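Local coordinates for protein N-acetylglucosamine 2-epimerase (Xylella fastidiosa, PDB 3GT5) that probably isomerises sugars, perhaps by epimerising N-acylglucosamine or a related compound at C2, at residues T13-S16 and D17-F21; A198-L201 and A202-T206; L256-I259 and L260-Y263. All coordinates share one frame; numbering follows the deposited sequence.

Contact 1 (T13-S16 and D17-F21); sequences THIS and DTMAF
Water 1 joins His14 to Asp17 across one turn of helix 8-22: it lies in the plane of the imidazole at its edge, 2.7 Å from His14 ND1, and donates a hydrogen bond of 2.7 Å to Asp17 OD2. His14 ND1 and Asp17 OD2 are 4.7 Å apart, and the water bridges them. At the other ring nitrogen, NE2 accepts a hydrogen bond from the indole N-H of Trp354, which leaves ND1 to face the water, and the imidazole also meets Trp339 edge-to-face; with both nitrogens engaged the rotation of the ring is probably fixed. One face of the imidazole carries Thr18 OG1, 3.8 Å above the plane and displaced toward the rim.

Backbone bonds of the i to i+4 kind run from Asp17, Thr18, Met19 and Ala20 to Thr13, His14, Ile15 and Ser16; the bond from Met19 N to Ile15 O is 2.9 Å long. The helix is the first of the chain and belongs to an alpha/alpha-barrel, the six-hairpin fold of this family, where its side chains press on helices 51-68 and 377-387.

A methyl group, Thr13 CG2, lies alongside the Asp17 carboxylate, 4.0 Å from Asp17 OD2, both side chains pointing the same way. Apolar contact is light: Ile15 CG2 rests 4.2 Å from Met19 CG, which stands beside its own backbone N (chi1 -67°); further bends carry the Met19 sulfur and methyl away from this turn, the side chain packing against Tyr61, Ala64 and Met380.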
loop_
_atom_site.group_PDB
_atom_site.type_symbol
_atom_site.label_atom_id
_atom_site.label_comp_id
_atom_site.label_asym_id
_atom_site.label_seq_id
_atom_site.Cartn_x
_atom_site.Cartn_y
_atom_site.Cartn_z
ATOM N N THR A 13 15.422 -13.957 -1.490
ATOM C CA THR A 13 15.980 -14.204 -0.179
ATOM C C THR A 13 15.426 -13.173 0.782
ATOM O O THR A 13 15.094 -13.510 1.895
ATOM C CB THR A 13 17.534 -14.188 -0.177
ATOM O OG1 THR A 13 18.010 -15.150 -1.135
ATOM C CG2 THR A 13 18.112 -14.556 1.217
ATOM N N HIS A 14 15.346 -11.922 0.351
ATOM C CA HIS A 14 14.840 -10.874 1.223
ATOM C C HIS A 14 13.388 -11.103 1.606
ATOM O O HIS A 14 13.018 -10.937 2.781
ATOM C CB HIS A 14 15.044 -9.485 0.631
ATOM C CG HIS A 14 14.565 -8.400 1.533
ATOM N ND1 HIS A 14 15.045 -8.248 2.823
ATOM C CD2 HIS A 14 13.566 -7.496 1.392
ATOM C CE1 HIS A 14 14.397 -7.249 3.410
ATOM N NE2 HIS A 14 13.504 -6.765 2.554
ATOM N N ILE A 15 12.566 -11.474 0.633
ATOM C CA ILE A 15 11.185 -11.797 0.907
ATOM C C ILE A 15 11.079 -12.966 1.925
ATOM O O ILE A 15 10.310 -12.951 2.891
ATOM C CB ILE A 15 10.407 -12.169 -0.385
ATOM C CG1 ILE A 15 10.187 -10.950 -1.287
ATOM C CG2 ILE A 15 8.997 -12.798 0.023
ATOM C CD1 ILE A 15 9.866 -11.309 -2.776
ATOM N N SER A 16 11.914 -13.985 1.744
ATOM C CA SER A 16 11.881 -15.148 2.607
ATOM C C SER A 16 12.360 -14.790 4.013
ATOM O O SER A 16 11.866 -15.321 4.996
ATOM C CB SER A 16 12.697 -16.292 1.994
ATOM O OG SER A 16 12.022 -16.806 0.845
ATOM N N ASP A 17 13.298 -13.851 4.103
ATOM C CA ASP A 17 13.751 -13.380 5.431
ATOM C C ASP A 17 12.601 -12.664 6.189
ATOM O O ASP A 17 12.357 -12.870 7.392
ATOM C CB ASP A 17 14.919 -12.414 5.324
ATOM C CG ASP A 17 16.221 -13.046 4.796
ATOM O OD1 ASP A 17 16.438 -14.275 4.847
ATOM O OD2 ASP A 17 17.062 -12.267 4.311
ATOM N N THR A 18 11.860 -11.828 5.480
ATOM C CA THR A 18 10.730 -11.122 6.105
ATOM C C THR A 18 9.595 -12.091 6.466
ATOM O O THR A 18 9.004 -12.026 7.521
ATOM C CB THR A 18 10.265 -10.006 5.188
ATOM O OG1 THR A 18 11.364 -9.124 4.922
ATOM C CG2 THR A 18 9.073 -9.257 5.795
ATOM N N MET A 19 9.317 -13.057 5.603
ATOM C CA MET A 19 8.343 -14.099 5.939
ATOM C C MET A 19 8.749 -14.885 7.191
ATOM O O MET A 19 7.895 -15.211 7.992
ATOM C CB MET A 19 8.074 -15.044 4.781
ATOM C CG MET A 19 7.362 -14.409 3.581
ATOM S SD MET A 19 5.654 -13.813 3.943
ATOM C CE MET A 19 4.818 -15.359 4.325
ATOM N N ALA A 20 10.047 -15.114 7.370
ATOM C CA ALA A 20 10.537 -15.813 8.553
ATOM C C ALA A 20 10.307 -15.007 9.830
ATOM O O ALA A 20 10.128 -15.602 10.884
ATOM C CB ALA A 20 12.036 -16.228 8.376
ATOM N N PHE A 21 10.254 -13.675 9.759
ATOM C CA PHE A 21 9.899 -12.858 10.927
ATOM C C PHE A 21 8.446 -13.116 11.369
ATOM O O PHE A 21 8.136 -13.311 12.563
ATOM C CB PHE A 21 10.078 -11.340 10.628
ATOM C CG PHE A 21 9.613 -10.463 11.723
ATOM C CD1 PHE A 21 10.411 -10.249 12.825
ATOM C CD2 PHE A 21 8.357 -9.898 11.717
ATOM C CE1 PHE A 21 9.993 -9.460 13.841
ATOM C CE2 PHE A 21 7.932 -9.108 12.766
ATOM C CZ PHE A 21 8.754 -8.885 13.817
HETATM O O HOH W 1 16.686 -9.592 4.535
#

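Contact 2 (A198-L201 and A202-T206); sequences ALVL and ADRIT
One face of the Arg204 guanidinium is covered by a methyl group, Val200 CG1, which sits 3.9 Å above the plane and over its centre. The carboxylate carbon of Asp203, CG, lies at the edge and in the plane. A salt bridge of 2.6 Å joins Arg204 NH1 to Asp203 OD2; its hydrogen-bond component is weak, with an N-H...O angle of only 117°. All of this is built on helix 192-211 of the alpha/alpha-barrel, a six-hairpin fold, and the i, i+4 spacing brings valine and arginine side by side, pointing the same way. The arginine chain turns back at chi2 (-56°), which folds the guanidinium over Val200. CG1 of the valine, anti to its own nitrogen, is the branch that meets it. The carboxylate is shared, because Asp203 OD1 forms a salt bridge with Arg207.

Beneath the side chains, four backbone bonds link Ala198 to Ala202, Leu199 to Asp203, Val200 to Arg204 and Leu201 to Ile205, all between 2.9 and 3.0 Å. On the buried side Leu201 reaches helix 172-189 and strand 155-160, whereas Ala202 meets helix 247-263. Ile205 packs on Leu155 and Trp253, its CG1 passing 3.4 Å from Leu201 O.

Toward the wider, pi-type turn at 204-206, Ala202 O is gripped twice by one residue: Thr206 N at 2.9 Å and Thr206 OG1 at 2.8 Å arrive from opposite faces of the carbonyl plane, the hydroxyl standing 41° out of it.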
loop_
_atom_site.group_PDB
_atom_site.type_symbol
_atom_site.label_atom_id
_atom_site.label_comp_id
_atom_site.label_asym_id
_atom_site.label_seq_id
_atom_site.Cartn_x
_atom_site.Cartn_y
_atom_site.Cartn_z
ATOM N N ALA A 198 -9.401 1.077 -12.826
ATOM C CA ALA A 198 -8.040 1.496 -12.395
ATOM C C ALA A 198 -7.502 2.640 -13.199
ATOM O O ALA A 198 -6.899 3.597 -12.666
ATOM C CB ALA A 198 -7.045 0.288 -12.429
ATOM N N LEU A 199 -7.701 2.591 -14.518
ATOM C CA LEU A 199 -7.215 3.639 -15.392
ATOM C C LEU A 199 -7.907 4.961 -15.151
ATOM O O LEU A 199 -7.227 6.001 -15.209
ATOM C CB LEU A 199 -7.346 3.246 -16.883
ATOM C CG LEU A 199 -6.755 4.283 -17.860
ATOM C CD1 LEU A 199 -5.240 4.435 -17.715
ATOM C CD2 LEU A 199 -7.189 3.944 -19.350
ATOM N N VAL A 200 -9.234 4.931 -14.983
ATOM C CA VAL A 200 -10.027 6.152 -14.672
ATOM C C VAL A 200 -9.476 6.827 -13.381
ATOM O O VAL A 200 -9.201 8.038 -13.376
ATOM C CB VAL A 200 -11.533 5.884 -14.504
ATOM C CG1 VAL A 200 -12.278 7.167 -13.970
ATOM C CG2 VAL A 200 -12.183 5.402 -15.823
ATOM N N LEU A 201 -9.275 6.035 -12.347
ATOM C CA LEU A 201 -8.753 6.542 -11.053
ATOM C C LEU A 201 -7.379 7.169 -11.256
ATOM O O LEU A 201 -7.113 8.284 -10.761
ATOM C CB LEU A 201 -8.656 5.423 -10.020
ATOM C CG LEU A 201 -9.924 4.729 -9.536
ATOM C CD1 LEU A 201 -9.587 3.533 -8.586
ATOM C CD2 LEU A 201 -10.920 5.711 -8.863
ATOM N N ALA A 202 -6.481 6.462 -11.958
ATOM C CA ALA A 202 -5.159 7.052 -12.279
ATOM C C ALA A 202 -5.222 8.377 -13.051
ATOM O O ALA A 202 -4.533 9.327 -12.738
ATOM C CB ALA A 202 -4.258 6.043 -13.027
ATOM N N ASP A 203 -6.089 8.447 -14.047
ATOM C CA ASP A 203 -6.235 9.652 -14.825
ATOM C C ASP A 203 -6.728 10.817 -13.953
ATOM O O ASP A 203 -6.134 11.923 -13.950
ATOM C CB ASP A 203 -7.209 9.401 -15.942
ATOM C CG ASP A 203 -7.582 10.694 -16.664
ATOM O OD1 ASP A 203 -6.681 11.400 -17.111
ATOM O OD2 ASP A 203 -8.798 11.048 -16.673
ATOM N N ARG A 204 -7.767 10.558 -13.182
ATOM C CA ARG A 204 -8.378 11.618 -12.355
ATOM C C ARG A 204 -7.387 12.116 -11.304
ATOM O O ARG A 204 -7.245 13.330 -11.094
ATOM C CB ARG A 204 -9.658 11.140 -11.691
ATOM C CG ARG A 204 -10.801 10.837 -12.634
ATOM C CD ARG A 204 -11.188 11.990 -13.533
ATOM N NE ARG A 204 -12.390 11.576 -14.282
ATOM C CZ ARG A 204 -12.362 10.868 -15.407
ATOM N NH1 ARG A 204 -11.203 10.551 -15.956
ATOM N NH2 ARG A 204 -13.499 10.490 -16.007
ATOM N N ILE A 205 -6.704 11.206 -10.639
ATOM C CA ILE A 205 -5.739 11.645 -9.591
ATOM C C ILE A 205 -4.436 12.243 -10.192
ATOM O O ILE A 205 -3.991 13.346 -9.796
ATOM C CB ILE A 205 -5.390 10.494 -8.630
ATOM C CG1 ILE A 205 -6.623 9.980 -7.872
ATOM C CG2 ILE A 205 -4.269 10.927 -7.612
ATOM C CD1 ILE A 205 -7.349 11.002 -6.896
ATOM N N THR A 206 -3.738 11.498 -11.047
ATOM C CA THR A 206 -2.379 11.896 -11.445
ATOM C C THR A 206 -2.360 12.988 -12.535
ATOM O O THR A 206 -1.347 13.574 -12.731
ATOM C CB THR A 206 -1.483 10.726 -11.855
ATOM O OG1 THR A 206 -1.945 10.211 -13.135
ATOM C CG2 THR A 206 -1.481 9.646 -10.787
#

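Contact 3 (L256-I259 and L260-Y263); sequences LLLI and LDRY
Ile259 and Tyr263 lie side by side, one turn apart and pointing the same way, with Ile259 CG2 3.8 Å from Tyr263 CE2. The isoleucine reaches the ring with the branch anti to its backbone N, while the tyrosine ring, beside its own N (chi1 -62°), swings back until Tyr263 CD2 is 3.5 Å from Ile259 O. Leu257 CD2 and Leu260 CD1 make a looser apolar contact, 4.3 Å apart.

The backbone below is regular at first, Leu260 N reaching Leu256 O at 2.9 Å and Asp261 N reaching Leu257 O at 3.0 Å. It then slackens: Arg262 N shares weak bonds between Leu258 O (3.4 Å) and Ile259 O (3.2 Å). Water 2 gives Leu258 O a further donor at 2.8 Å, and its other proton goes to Asp261 OD2, tying that carboxylate to the preceding turn.

Farther out, polar ends are held by other helices. Asp261 OD2 forms a salt bridge with Arg325, Arg262 NH2 another with Glu385, and Tyr263 OH bonds to Glu187 as its ring meets Tyr186 edge-to-face. Leu256 and Leu260 press on helix 172-189, Leu257 and Leu260 on helix 192-211, Leu258 on helices 269-284 and 309-326. Contacts with these four helices are consistent with a place for helix 247-263 in the inner ring of an (alpha/alpha)6-barrel, the six-hairpin fold of the epimerase family.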
loop_
_atom_site.group_PDB
_atom_site.type_symbol
_atom_site.label_atom_id
_atom_site.label_comp_id
_atom_site.label_asym_id
_atom_site.label_seq_id
_atom_site.Cartn_x
_atom_site.Cartn_y
_atom_site.Cartn_z
ATOM N N LEU A 256 2.247 2.459 -9.991
ATOM C CA LEU A 256 0.932 2.052 -10.486
ATOM C C LEU A 256 0.723 2.428 -11.954
ATOM O O LEU A 256 0.132 1.643 -12.727
ATOM C CB LEU A 256 -0.181 2.645 -9.624
ATOM C CG LEU A 256 -0.251 2.173 -8.185
ATOM C CD1 LEU A 256 -1.369 2.991 -7.515
ATOM C CD2 LEU A 256 -0.479 0.607 -7.994
ATOM N N LEU A 257 1.198 3.604 -12.373
ATOM C CA LEU A 257 1.098 4.014 -13.784
ATOM C C LEU A 257 1.926 3.090 -14.685
ATOM O O LEU A 257 1.534 2.812 -15.843
ATOM C CB LEU A 257 1.597 5.451 -13.966
ATOM C CG LEU A 257 0.789 6.523 -13.271
ATOM C CD1 LEU A 257 1.437 7.927 -13.463
ATOM C CD2 LEU A 257 -0.665 6.555 -13.774
ATOM N N LEU A 258 3.076 2.627 -14.196
ATOM C CA LEU A 258 3.909 1.701 -14.979
ATOM C C LEU A 258 3.313 0.266 -15.013
ATOM O O LEU A 258 3.522 -0.463 -15.983
ATOM C CB LEU A 258 5.364 1.667 -14.486
ATOM C CG LEU A 258 6.292 2.708 -15.127
ATOM C CD1 LEU A 258 6.722 2.363 -16.593
ATOM C CD2 LEU A 258 5.701 4.069 -15.091
ATOM N N ILE A 259 2.566 -0.106 -14.007
ATOM C CA ILE A 259 1.816 -1.383 -14.049
ATOM C C ILE A 259 0.658 -1.217 -15.055
ATOM O O ILE A 259 0.425 -2.096 -15.871
ATOM C CB ILE A 259 1.302 -1.793 -12.679
ATOM C CG1 ILE A 259 2.485 -2.087 -11.737
ATOM C CG2 ILE A 259 0.392 -3.057 -12.804
ATOM C CD1 ILE A 259 2.111 -2.294 -10.290
ATOM N N LEU A 260 -0.010 -0.071 -15.046
ATOM C CA LEU A 260 -1.058 0.171 -16.042
ATOM C C LEU A 260 -0.508 0.105 -17.457
ATOM O O LEU A 260 -1.166 -0.429 -18.359
ATOM C CB LEU A 260 -1.739 1.504 -15.814
ATOM C CG LEU A 260 -2.777 1.492 -14.699
ATOM C CD1 LEU A 260 -2.976 2.913 -14.150
ATOM C CD2 LEU A 260 -4.130 0.911 -15.193
ATOM N N ASP A 261 0.712 0.624 -17.645
ATOM C CA ASP A 261 1.355 0.704 -18.969
ATOM C C ASP A 261 1.660 -0.690 -19.551
ATOM O O ASP A 261 1.833 -0.866 -20.783
ATOM C CB ASP A 261 2.625 1.534 -18.834
ATOM C CG ASP A 261 3.458 1.589 -20.102
ATOM O OD1 ASP A 261 3.105 2.340 -21.030
ATOM O OD2 ASP A 261 4.519 0.901 -20.148
ATOM N N ARG A 262 1.808 -1.646 -18.671
ATOM C CA ARG A 262 1.954 -3.052 -19.019
ATOM C C ARG A 262 0.682 -3.653 -19.654
ATOM O O ARG A 262 0.772 -4.545 -20.529
ATOM C CB ARG A 262 2.370 -3.812 -17.758
ATOM C CG ARG A 262 3.124 -5.080 -17.930
ATOM C CD ARG A 262 3.283 -5.782 -16.548
ATOM N NE ARG A 262 4.291 -5.101 -15.731
ATOM C CZ ARG A 262 4.393 -5.111 -14.401
ATOM N NH1 ARG A 262 3.530 -5.747 -13.627
ATOM N NH2 ARG A 262 5.383 -4.441 -13.841
ATOM N N TYR A 263 -0.491 -3.186 -19.215
ATOM C CA TYR A 263 -1.774 -3.780 -19.597
ATOM C C TYR A 263 -2.582 -2.913 -20.556
ATOM O O TYR A 263 -3.539 -3.399 -21.184
ATOM C CB TYR A 263 -2.619 -4.061 -18.348
ATOM C CG TYR A 263 -1.993 -5.038 -17.400
ATOM C CD1 TYR A 263 -1.549 -6.276 -17.833
ATOM C CD2 TYR A 263 -1.827 -4.713 -16.059
ATOM C CE1 TYR A 263 -0.960 -7.154 -16.967
ATOM C CE2 TYR A 263 -1.250 -5.592 -15.190
ATOM C CZ TYR A 263 -0.814 -6.792 -15.645
ATOM O OH TYR A 263 -0.246 -7.628 -14.751
HETATM O O HOH W 2 5.473 -0.457 -17.956
#

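Contacts 2 and 3 are neighbours, with centres 11 Å apart, and meet directly where helix 192-211 packs on helix 247-263. There the small Ala202 lets two leucines close in, Ala202 CB lying 3.6 Å from Leu260 CD1 and 3.7 Å from Leu257 CD2, and Leu257 CD2 also touches Thr206 OG1. Contact 1 stands apart on the first helix of the chain: its centre is 33 Å from that of contact 2, across the centre of the chain, and 27 Å from that of contact 3. It touches neither, its nearest atoms being about 23 Å from contact 2 and about 14 Å from contact 3. In this family the sugar site is expected within the barrel; none of these three turns can be assigned to it.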